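Local coordinates for protein putative methylase (Clostridium difficile, PDB 3LDU) that binds GTP in the crystal and probably methylates guanine bases of ribosomal RNA, with a THUMP domain thought to help hold the RNA, at residues Ala22-Asn27 against Leu187-Pro192; Glu181-Gly186 against Leu363-Leu368; Glu76-Thr81 against Ile122-Lys127. All blocks are in the same frame, centred on the assembly; numbering follows the deposited sequence.

In the fold
From the N terminus, the first helix, 18-27, follows strand 7-12, and its residues Ala22-Asn27 wait some 160 residues for their partner. Contact 3 closes before that, pairing helix 74-82 with helix 111-129 inside the THUMP region, and so is nested within the loop that contact 1 completes when the chain reaches Leu187-Pro192. Contact 2 opens on helix 181-189, whose end also serves contact 1, and is completed only at strand 359-365, so contacts 1 and 2 cross. They also touch, through Leu187 and Leu363. Helix 181-189 thus joins the N-terminal ferredoxin-like part to the methyltransferase sheet, while contact 3 lies about 39 Å from contact 1, centre to centre.

Contact 1. Residues Ala22-Asn27 against Leu187-Pro192; sequences AREITN and LIYLTP
A small, mostly polar contact between domains joins helix 18-27 of the ferredoxin-like part to the end of helix 181-189 in the methyltransferase part, and Tyr189 receives both of its partners, Arg23 and Glu24. The tyrosine ring reaches across to the glutamate, with carboxylate and ring planes 57° apart. Glu24 OE1 sits at the ring edge, where the hydroxyl makes a possible hydrogen bond to it, 3.1 Å from Tyr189 OH to Glu24 OE1. CE2 of Tyr189 lies against CD of Glu24 at 3.6 Å. Arg23 swings its CG anti to the backbone N (chi1 -179°) and bends at chi3, which lays NH1 beside the tyrosine's backbone carbonyl. The gap of 3.5 Å from Arg23 NH1 to Tyr189 O is bridged by a water, 2.8 Å from NH1 of Arg23, that donates to the carbonyl; both oxygens lie in the guanidinium plane. The buried carboxylate of Glu24 is gripped chiefly by the backbone N-H groups of Arg57 and Cys58, so it probably offers the Tyr189 hydroxyl a fixed, negatively charged partner, while Arg23 reaches the Tyr189 carbonyl through water.

Contact 2. Residues Glu181-Gly186 against Leu363-Leu368; sequences ETLAAG and LYNGML
Leu183 leaves its helix with CG anti to the backbone N (chi1 178°), and its chi2 spreads the two methyls over different parts of the strand end, while Asn365, with CG anti to its own carbonyl carbon (chi1 -89°), turns its amide in to meet one of them. That methyl, CD2 of Leu183, sits over the face of the amide, toward its nitrogen and oxygen, 3.2 Å from ND2 of Asn365 and 3.5 Å from CG of the same residue; this is tight packing and not an N-H bond. The backbone contributes as well: CD2 of Leu183 lies 3.7 Å from Tyr364 O. The other branch works alongside, CD1 of Leu183 meeting CD1 of Leu363 at 4.2 Å in purely apolar packing, so a single leucine spans three successive residues of the strand. The side chain of Tyr364 starts out on the far side of the strand. Helix and strand run roughly antiparallel, at 151°, with their axes 9.2 Å apart.

Beyond Asn365 the chain reverses in a type II' turn ending at Leu368, where Gly366 takes a positive phi; Leu368 N returns to Asn365 O at 3.2 Å. The amide oxygen of Asn365 makes a weak hydrogen bond to the backbone N of Arg180, just ahead of the helix. Leu183 also lies close to Ile179, a GTP-binding residue, and the side chain of Asn365 is about 7 Å from the bound GTP, nearest atoms. This is helix-on-sheet packing in a class I, Rossmann-like methyltransferase fold, whose last hairpin, 359-365 with 368-375, brings its turn, at Asn365, near the bound GTP.

Contact 3. Residues Glu76-Thr81 against Ile122-Lys127; sequences ELFENT and IVESLK
Phe78 and Glu124 meet with the ring presenting its edge: CZ of Phe78 lies 3.6 Å from OE2 of Glu124, and that oxygen sits close to the ring plane. The side chains approach nearly perpendicular to one another, yet ring and carboxylate planes are turned only 25° apart. CG of Glu124 adds an aliphatic touch to Phe78 CZ at 4.0 Å. One turn further along the first helix, CG2 of Thr81 packs against CG1 of Ile122, also at 4.0 Å, where the two backbones come closest, with 6.8 Å between the CA atoms of Thr81 and Ile122.

What sets these groups in place lies one layer out. Thr81 turns its hydroxyl back onto its own helix, with OG1 beside the backbone N (chi1 -60°) and bonded to Leu77 O at 2.7 Å; that leaves the methyl to face Ile122. The same carbonyl takes Thr81 N from the opposite face of its plane. Lys82 forms a salt bridge to Glu124 OE2, and Phe78 engages Lys120 in a cation-pi contact. Ile122 rests on Trp86 and Phe96, and Phe69 of strand 63-70 backs Leu77 and Thr81.

Helices 74-82 and 111-129 of the THUMP region are therefore joined by apolar packing beside a more polar margin. The ring's C-H edge, slightly positive, probably suits the carboxylate oxygen, whose charge is probably balanced in large part by the salt bridge to Lys82.

Contact 1. Residues Ala22-Asn27 against Leu187-Pro192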
loop_
_atom_site.group_PDB
_atom_site.type_symbol
_atom_site.label_atom_id
_atom_site.label_comp_id
_atom_site.label_asym_id
_atom_site.label_seq_id
_atom_site.Cartn_x
_atom_site.Cartn_y
_atom_site.Cartn_z
ATOM N N ALA A 22 -2.891 9.839 -3.505
ATOM C CA ALA A 22 -3.339 11.213 -3.336
ATOM C C ALA A 22 -4.859 11.300 -3.424
ATOM O O ALA A 22 -5.499 12.045 -2.672
ATOM C CB ALA A 22 -2.686 12.120 -4.371
ATOM N N ARG A 23 -5.434 10.517 -4.330
ATOM C CA ARG A 23 -6.871 10.496 -4.517
ATOM C C ARG A 23 -7.555 9.965 -3.248
ATOM O O ARG A 23 -8.576 10.501 -2.815
ATOM C CB ARG A 23 -7.192 9.616 -5.728
ATOM C CG ARG A 23 -8.635 9.493 -6.095
ATOM C CD ARG A 23 -8.734 8.575 -7.311
ATOM N NE ARG A 23 -7.978 9.093 -8.454
ATOM C CZ ARG A 23 -7.678 8.378 -9.542
ATOM N NH1 ARG A 23 -8.042 7.106 -9.627
ATOM N NH2 ARG A 23 -6.995 8.933 -10.538
ATOM N N GLU A 24 -6.982 8.918 -2.654
ATOM C CA GLU A 24 -7.533 8.339 -1.421
ATOM C C GLU A 24 -7.508 9.362 -0.281
ATOM O O GLU A 24 -8.464 9.485 0.487
ATOM C CB GLU A 24 -6.690 7.150 -0.960
ATOM C CG GLU A 24 -6.780 5.888 -1.799
ATOM C CD GLU A 24 -6.179 4.709 -1.043
ATOM O OE1 GLU A 24 -6.958 3.911 -0.488
ATOM O OE2 GLU A 24 -4.936 4.617 -0.949
ATOM N N ILE A 25 -6.388 10.055 -0.160
ATOM C CA ILE A 25 -6.210 11.060 0.884
ATOM C C ILE A 25 -7.208 12.193 0.693
ATOM O O ILE A 25 -7.829 12.661 1.647
ATOM C CB ILE A 25 -4.778 11.611 0.868
ATOM C CG1 ILE A 25 -3.805 10.518 1.326
ATOM C CG2 ILE A 25 -4.654 12.866 1.771
ATOM C CD1 ILE A 25 -2.331 10.843 1.029
ATOM N N THR A 26 -7.402 12.586 -0.562
ATOM C CA THR A 26 -8.351 13.644 -0.875
ATOM C C THR A 26 -9.761 13.193 -0.489
ATOM O O THR A 26 -10.541 13.971 0.058
ATOM C CB THR A 26 -8.263 14.036 -2.372
ATOM O OG1 THR A 26 -6.943 14.522 -2.645
ATOM C CG2 THR A 26 -9.269 15.125 -2.711
ATOM N N ASN A 27 -10.074 11.926 -0.758
ATOM C CA ASN A 27 -11.401 11.387 -0.442
ATOM C C ASN A 27 -11.658 11.307 1.071
ATOM O O ASN A 27 -12.806 11.272 1.498
ATOM C CB ASN A 27 -11.623 10.016 -1.115
ATOM C CG ASN A 27 -12.179 10.134 -2.533
ATOM O OD1 ASN A 27 -11.771 9.393 -3.440
ATOM N ND2 ASN A 27 -13.113 11.057 -2.734
ATOM N N LEU A 187 -4.039 -1.129 -8.551
ATOM C CA LEU A 187 -4.465 -1.645 -9.853
ATOM C C LEU A 187 -5.978 -1.476 -10.016
ATOM O O LEU A 187 -6.440 -0.985 -11.036
ATOM C CB LEU A 187 -4.071 -3.113 -9.986
ATOM C CG LEU A 187 -2.786 -3.513 -10.708
ATOM C CD1 LEU A 187 -1.661 -2.479 -10.622
ATOM C CD2 LEU A 187 -2.328 -4.921 -10.306
ATOM N N ILE A 188 -6.750 -1.882 -9.004
ATOM C CA ILE A 188 -8.196 -1.729 -9.076
ATOM C C ILE A 188 -8.588 -0.264 -9.306
ATOM O O ILE A 188 -9.444 0.052 -10.137
ATOM C CB ILE A 188 -8.906 -2.207 -7.797
ATOM C CG1 ILE A 188 -8.501 -3.643 -7.431
ATOM C CG2 ILE A 188 -10.430 -2.111 -7.977
ATOM C CD1 ILE A 188 -8.688 -4.628 -8.564
ATOM N N TYR A 189 -7.968 0.620 -8.528
ATOM C CA TYR A 189 -8.242 2.049 -8.604
ATOM C C TYR A 189 -7.929 2.654 -9.975
ATOM O O TYR A 189 -8.496 3.694 -10.348
ATOM C CB TYR A 189 -7.405 2.771 -7.549
ATOM C CG TYR A 189 -7.924 2.713 -6.128
ATOM C CD1 TYR A 189 -9.286 2.663 -5.844
ATOM C CD2 TYR A 189 -7.040 2.774 -5.063
ATOM C CE1 TYR A 189 -9.735 2.652 -4.507
ATOM C CE2 TYR A 189 -7.478 2.758 -3.753
ATOM C CZ TYR A 189 -8.814 2.700 -3.484
ATOM O OH TYR A 189 -9.210 2.694 -2.165
ATOM N N LEU A 190 -6.999 2.032 -10.701
ATOM C CA LEU A 190 -6.631 2.502 -12.038
ATOM C C LEU A 190 -7.640 2.083 -13.101
ATOM O O LEU A 190 -7.531 2.489 -14.249
ATOM C CB LEU A 190 -5.231 2.022 -12.435
ATOM C CG LEU A 190 -4.076 2.760 -11.764
ATOM C CD1 LEU A 190 -2.767 1.981 -11.834
ATOM C CD2 LEU A 190 -3.911 4.150 -12.363
ATOM N N THR A 191 -8.625 1.275 -12.718
ATOM C CA THR A 191 -9.666 0.850 -13.646
ATOM C C THR A 191 -11.012 1.461 -13.276
ATOM O O THR A 191 -11.184 1.998 -12.175
ATOM C CB THR A 191 -9.844 -0.681 -13.624
ATOM O OG1 THR A 191 -10.611 -1.051 -12.468
ATOM C CG2 THR A 191 -8.488 -1.387 -13.630
ATOM N N PRO A 192 -11.982 1.379 -14.193
ATOM C CA PRO A 192 -13.331 1.875 -13.901
ATOM C C PRO A 192 -14.213 0.846 -13.203
ATOM O O PRO A 192 -15.411 1.082 -13.068
ATOM C CB PRO A 192 -13.907 2.182 -15.291
ATOM C CG PRO A 192 -12.783 1.951 -16.273
ATOM C CD PRO A 192 -11.816 1.046 -15.618
HETATM O O HOH W 1 -10.005 5.489 -8.360
#

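Contact 2. Residues Glu181-Gly186 against Leu363-Leu368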
loop_
_atom_site.group_PDB
_atom_site.type_symbol
_atom_site.label_atom_id
_atom_site.label_comp_id
_atom_site.label_asym_id
_atom_site.label_seq_id
_atom_site.Cartn_x
_atom_site.Cartn_y
_atom_site.Cartn_z
ATOM N N GLU A 181 -0.348 -6.218 -1.494
ATOM C CA GLU A 181 -1.749 -5.796 -1.315
ATOM C C GLU A 181 -1.998 -4.334 -1.733
ATOM O O GLU A 181 -3.047 -3.998 -2.303
ATOM C CB GLU A 181 -2.202 -6.007 0.139
ATOM C CG GLU A 181 -2.275 -7.464 0.585
ATOM C CD GLU A 181 -0.968 -8.002 1.161
ATOM O OE1 GLU A 181 0.127 -7.566 0.729
ATOM O OE2 GLU A 181 -1.044 -8.876 2.054
ATOM N N THR A 182 -1.054 -3.452 -1.408
ATOM C CA THR A 182 -1.189 -2.032 -1.744
ATOM C C THR A 182 -1.150 -1.824 -3.262
ATOM O O THR A 182 -1.921 -1.040 -3.815
ATOM C CB THR A 182 -0.063 -1.211 -1.126
ATOM O OG1 THR A 182 1.183 -1.876 -1.358
ATOM C CG2 THR A 182 -0.295 -1.076 0.390
ATOM N N LEU A 183 -0.242 -2.528 -3.924
ATOM C CA LEU A 183 -0.167 -2.468 -5.385
ATOM C C LEU A 183 -1.473 -2.968 -5.999
ATOM O O LEU A 183 -2.024 -2.339 -6.905
ATOM C CB LEU A 183 1.015 -3.286 -5.886
ATOM C CG LEU A 183 1.201 -3.367 -7.400
ATOM C CD1 LEU A 183 1.335 -1.984 -7.986
ATOM C CD2 LEU A 183 2.426 -4.201 -7.730
ATOM N N ALA A 184 -1.969 -4.096 -5.497
ATOM C CA ALA A 184 -3.227 -4.653 -5.991
ATOM C C ALA A 184 -4.382 -3.668 -5.862
ATOM O O ALA A 184 -5.158 -3.488 -6.782
ATOM C CB ALA A 184 -3.560 -5.975 -5.264
ATOM N N ALA A 185 -4.513 -3.016 -4.708
ATOM C CA ALA A 185 -5.557 -2.003 -4.584
ATOM C C ALA A 185 -5.371 -0.893 -5.609
ATOM O O ALA A 185 -6.343 -0.393 -6.174
ATOM C CB ALA A 185 -5.567 -1.417 -3.154
ATOM N N GLY A 186 -4.125 -0.499 -5.844
ATOM C CA GLY A 186 -3.851 0.551 -6.813
ATOM C C GLY A 186 -4.256 0.136 -8.223
ATOM O O GLY A 186 -4.745 0.949 -8.999
ATOM N N LEU A 363 5.161 0.736 -12.779
ATOM C CA LEU A 363 4.842 0.473 -11.376
ATOM C C LEU A 363 5.889 -0.450 -10.759
ATOM O O LEU A 363 6.829 -0.862 -11.436
ATOM C CB LEU A 363 3.455 -0.150 -11.247
ATOM C CG LEU A 363 2.267 0.694 -11.712
ATOM C CD1 LEU A 363 1.002 -0.148 -11.758
ATOM C CD2 LEU A 363 2.084 1.871 -10.768
ATOM N N TYR A 364 5.729 -0.777 -9.479
ATOM C CA TYR A 364 6.743 -1.566 -8.777
ATOM C C TYR A 364 6.230 -2.590 -7.761
ATOM O O TYR A 364 5.492 -2.246 -6.837
ATOM C CB TYR A 364 7.737 -0.641 -8.066
ATOM C CG TYR A 364 8.791 -0.057 -8.970
ATOM C CD1 TYR A 364 9.160 1.275 -8.865
ATOM C CD2 TYR A 364 9.415 -0.837 -9.933
ATOM C CE1 TYR A 364 10.126 1.813 -9.690
ATOM C CE2 TYR A 364 10.378 -0.309 -10.763
ATOM C CZ TYR A 364 10.730 1.016 -10.637
ATOM O OH TYR A 364 11.692 1.547 -11.462
ATOM N N ASN A 365 6.632 -3.848 -7.944
ATOM C CA ASN A 365 6.703 -4.798 -6.837
ATOM C C ASN A 365 8.130 -4.722 -6.288
ATOM O O ASN A 365 8.840 -5.728 -6.251
ATOM C CB ASN A 365 6.411 -6.237 -7.292
ATOM C CG ASN A 365 4.920 -6.601 -7.249
ATOM O OD1 ASN A 365 4.341 -6.863 -6.178
ATOM N ND2 ASN A 365 4.305 -6.667 -8.427
ATOM N N GLY A 366 8.554 -3.522 -5.900
ATOM C CA GLY A 366 9.894 -3.304 -5.379
ATOM C C GLY A 366 11.007 -3.827 -6.273
ATOM O O GLY A 366 11.409 -3.170 -7.236
HETATM N N MSE A 367 11.500 -5.021 -5.951
HETATM C CA MSE A 367 12.612 -5.637 -6.674
HETATM C C MSE A 367 12.295 -5.891 -8.150
HETATM O O MSE A 367 13.178 -6.246 -8.936
HETATM C CB MSE A 367 13.019 -6.950 -5.995
HETATM C CG MSE A 367 14.352 -7.514 -6.470
HETATM SE SE MSE A 367 15.873 -6.416 -5.921
HETATM C CE MSE A 367 17.227 -7.168 -7.101
ATOM N N LEU A 368 11.033 -5.709 -8.523
ATOM C CA LEU A 368 10.602 -5.952 -9.893
ATOM C C LEU A 368 10.121 -4.669 -10.550
ATOM O O LEU A 368 9.360 -3.903 -9.959
ATOM C CB LEU A 368 9.486 -6.996 -9.918
ATOM C CG LEU A 368 9.835 -8.340 -9.277
ATOM C CD1 LEU A 368 8.642 -9.278 -9.290
ATOM C CD2 LEU A 368 11.024 -8.966 -9.989
#

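Contact 3. Residues Glu76-Thr81 against Ile122-Lys127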
loop_
_atom_site.group_PDB
_atom_site.type_symbol
_atom_site.label_atom_id
_atom_site.label_comp_id
_atom_site.label_asym_id
_atom_site.label_seq_id
_atom_site.Cartn_x
_atom_site.Cartn_y
_atom_site.Cartn_z
ATOM N N GLU A 76 25.639 19.160 12.850
ATOM C CA GLU A 76 24.419 19.869 12.482
ATOM C C GLU A 76 23.179 18.986 12.696
ATOM O O GLU A 76 22.155 19.455 13.187
ATOM C CB GLU A 76 24.504 20.379 11.039
ATOM C CG GLU A 76 23.392 21.345 10.661
ATOM C CD GLU A 76 23.564 21.953 9.272
ATOM O OE1 GLU A 76 22.880 22.967 8.989
ATOM O OE2 GLU A 76 24.370 21.425 8.466
ATOM N N LEU A 77 23.277 17.713 12.313
ATOM C CA LEU A 77 22.194 16.749 12.552
ATOM C C LEU A 77 21.873 16.657 14.055
ATOM O O LEU A 77 20.711 16.711 14.462
ATOM C CB LEU A 77 22.578 15.366 12.002
ATOM C CG LEU A 77 21.641 14.193 12.336
ATOM C CD1 LEU A 77 20.284 14.424 11.693
ATOM C CD2 LEU A 77 22.213 12.857 11.859
ATOM N N PHE A 78 22.913 16.525 14.871
ATOM C CA PHE A 78 22.740 16.472 16.326
ATOM C C PHE A 78 22.093 17.739 16.894
ATOM O O PHE A 78 21.086 17.672 17.593
ATOM C CB PHE A 78 24.074 16.214 17.034
ATOM C CG PHE A 78 23.956 16.179 18.529
ATOM C CD1 PHE A 78 23.439 15.065 19.166
ATOM C CD2 PHE A 78 24.336 17.269 19.292
ATOM C CE1 PHE A 78 23.314 15.030 20.545
ATOM C CE2 PHE A 78 24.215 17.247 20.676
ATOM C CZ PHE A 78 23.709 16.122 21.306
ATOM N N GLU A 79 22.669 18.895 16.593
ATOM C CA GLU A 79 22.132 20.146 17.128
ATOM C C GLU A 79 20.673 20.377 16.728
ATOM O O GLU A 79 19.852 20.775 17.560
ATOM C CB GLU A 79 23.007 21.337 16.730
ATOM C CG GLU A 79 24.367 21.346 17.430
ATOM C CD GLU A 79 24.257 21.546 18.947
ATOM O OE1 GLU A 79 23.358 22.300 19.385
ATOM O OE2 GLU A 79 25.070 20.956 19.697
ATOM N N ASN A 80 20.339 20.120 15.467
ATOM C CA ASN A 80 18.967 20.334 15.018
ATOM C C ASN A 80 17.978 19.343 15.619
ATOM O O ASN A 80 16.827 19.685 15.882
ATOM C CB ASN A 80 18.885 20.328 13.483
ATOM C CG ASN A 80 19.596 21.518 12.865
ATOM O OD1 ASN A 80 19.782 22.543 13.520
ATOM N ND2 ASN A 80 20.009 21.386 11.615
ATOM N N THR A 81 18.423 18.109 15.839
ATOM C CA THR A 81 17.533 17.099 16.381
ATOM C C THR A 81 17.311 17.361 17.869
ATOM O O THR A 81 16.191 17.238 18.379
ATOM C CB THR A 81 18.123 15.695 16.194
ATOM O OG1 THR A 81 18.317 15.443 14.794
ATOM C CG2 THR A 81 17.179 14.638 16.784
ATOM N N ILE A 122 17.982 12.854 20.871
ATOM C CA ILE A 122 16.693 12.694 21.536
ATOM C C ILE A 122 16.877 12.388 23.027
ATOM O O ILE A 122 16.135 12.891 23.867
ATOM C CB ILE A 122 15.832 11.612 20.850
ATOM C CG1 ILE A 122 15.554 12.010 19.394
ATOM C CG2 ILE A 122 14.517 11.399 21.609
ATOM C CD1 ILE A 122 14.660 11.010 18.618
ATOM N N VAL A 123 17.859 11.556 23.353
ATOM C CA VAL A 123 18.135 11.262 24.753
ATOM C C VAL A 123 18.483 12.566 25.479
ATOM O O VAL A 123 17.969 12.841 26.576
ATOM C CB VAL A 123 19.277 10.231 24.899
ATOM C CG1 VAL A 123 19.829 10.229 26.318
ATOM C CG2 VAL A 123 18.797 8.840 24.491
ATOM N N GLU A 124 19.340 13.374 24.859
ATOM C CA GLU A 124 19.762 14.640 25.469
ATOM C C GLU A 124 18.577 15.586 25.655
ATOM O O GLU A 124 18.439 16.226 26.703
ATOM C CB GLU A 124 20.830 15.320 24.614
ATOM C CG GLU A 124 22.201 14.707 24.731
ATOM C CD GLU A 124 23.140 15.601 25.506
ATOM O OE1 GLU A 124 23.364 15.326 26.706
ATOM O OE2 GLU A 124 23.635 16.590 24.919
ATOM N N SER A 125 17.731 15.668 24.629
ATOM C CA SER A 125 16.541 16.519 24.659
ATOM C C SER A 125 15.585 16.137 25.795
ATOM O O SER A 125 15.113 16.998 26.543
ATOM C CB SER A 125 15.802 16.467 23.322
ATOM O OG SER A 125 14.614 17.243 23.381
ATOM N N LEU A 126 15.312 14.842 25.917
ATOM C CA LEU A 126 14.408 14.328 26.943
ATOM C C LEU A 126 15.004 14.442 28.343
ATOM O O LEU A 126 14.302 14.773 29.294
ATOM C CB LEU A 126 14.051 12.871 26.656
ATOM C CG LEU A 126 13.250 12.689 25.367
ATOM C CD1 LEU A 126 12.980 11.218 25.127
ATOM C CD2 LEU A 126 11.945 13.469 25.448
ATOM N N LYS A 127 16.294 14.153 28.466
ATOM C CA LYS A 127 16.973 14.262 29.759
ATOM C C LYS A 127 16.808 15.674 30.308
ATOM O O LYS A 127 16.608 15.879 31.515
ATOM C CB LYS A 127 18.459 13.923 29.606
ATOM C CG LYS A 127 19.302 14.389 30.781
ATOM C CD LYS A 127 20.798 14.192 30.556
ATOM C CE LYS A 127 21.583 14.728 31.756
ATOM N NZ LYS A 127 23.060 14.646 31.576
#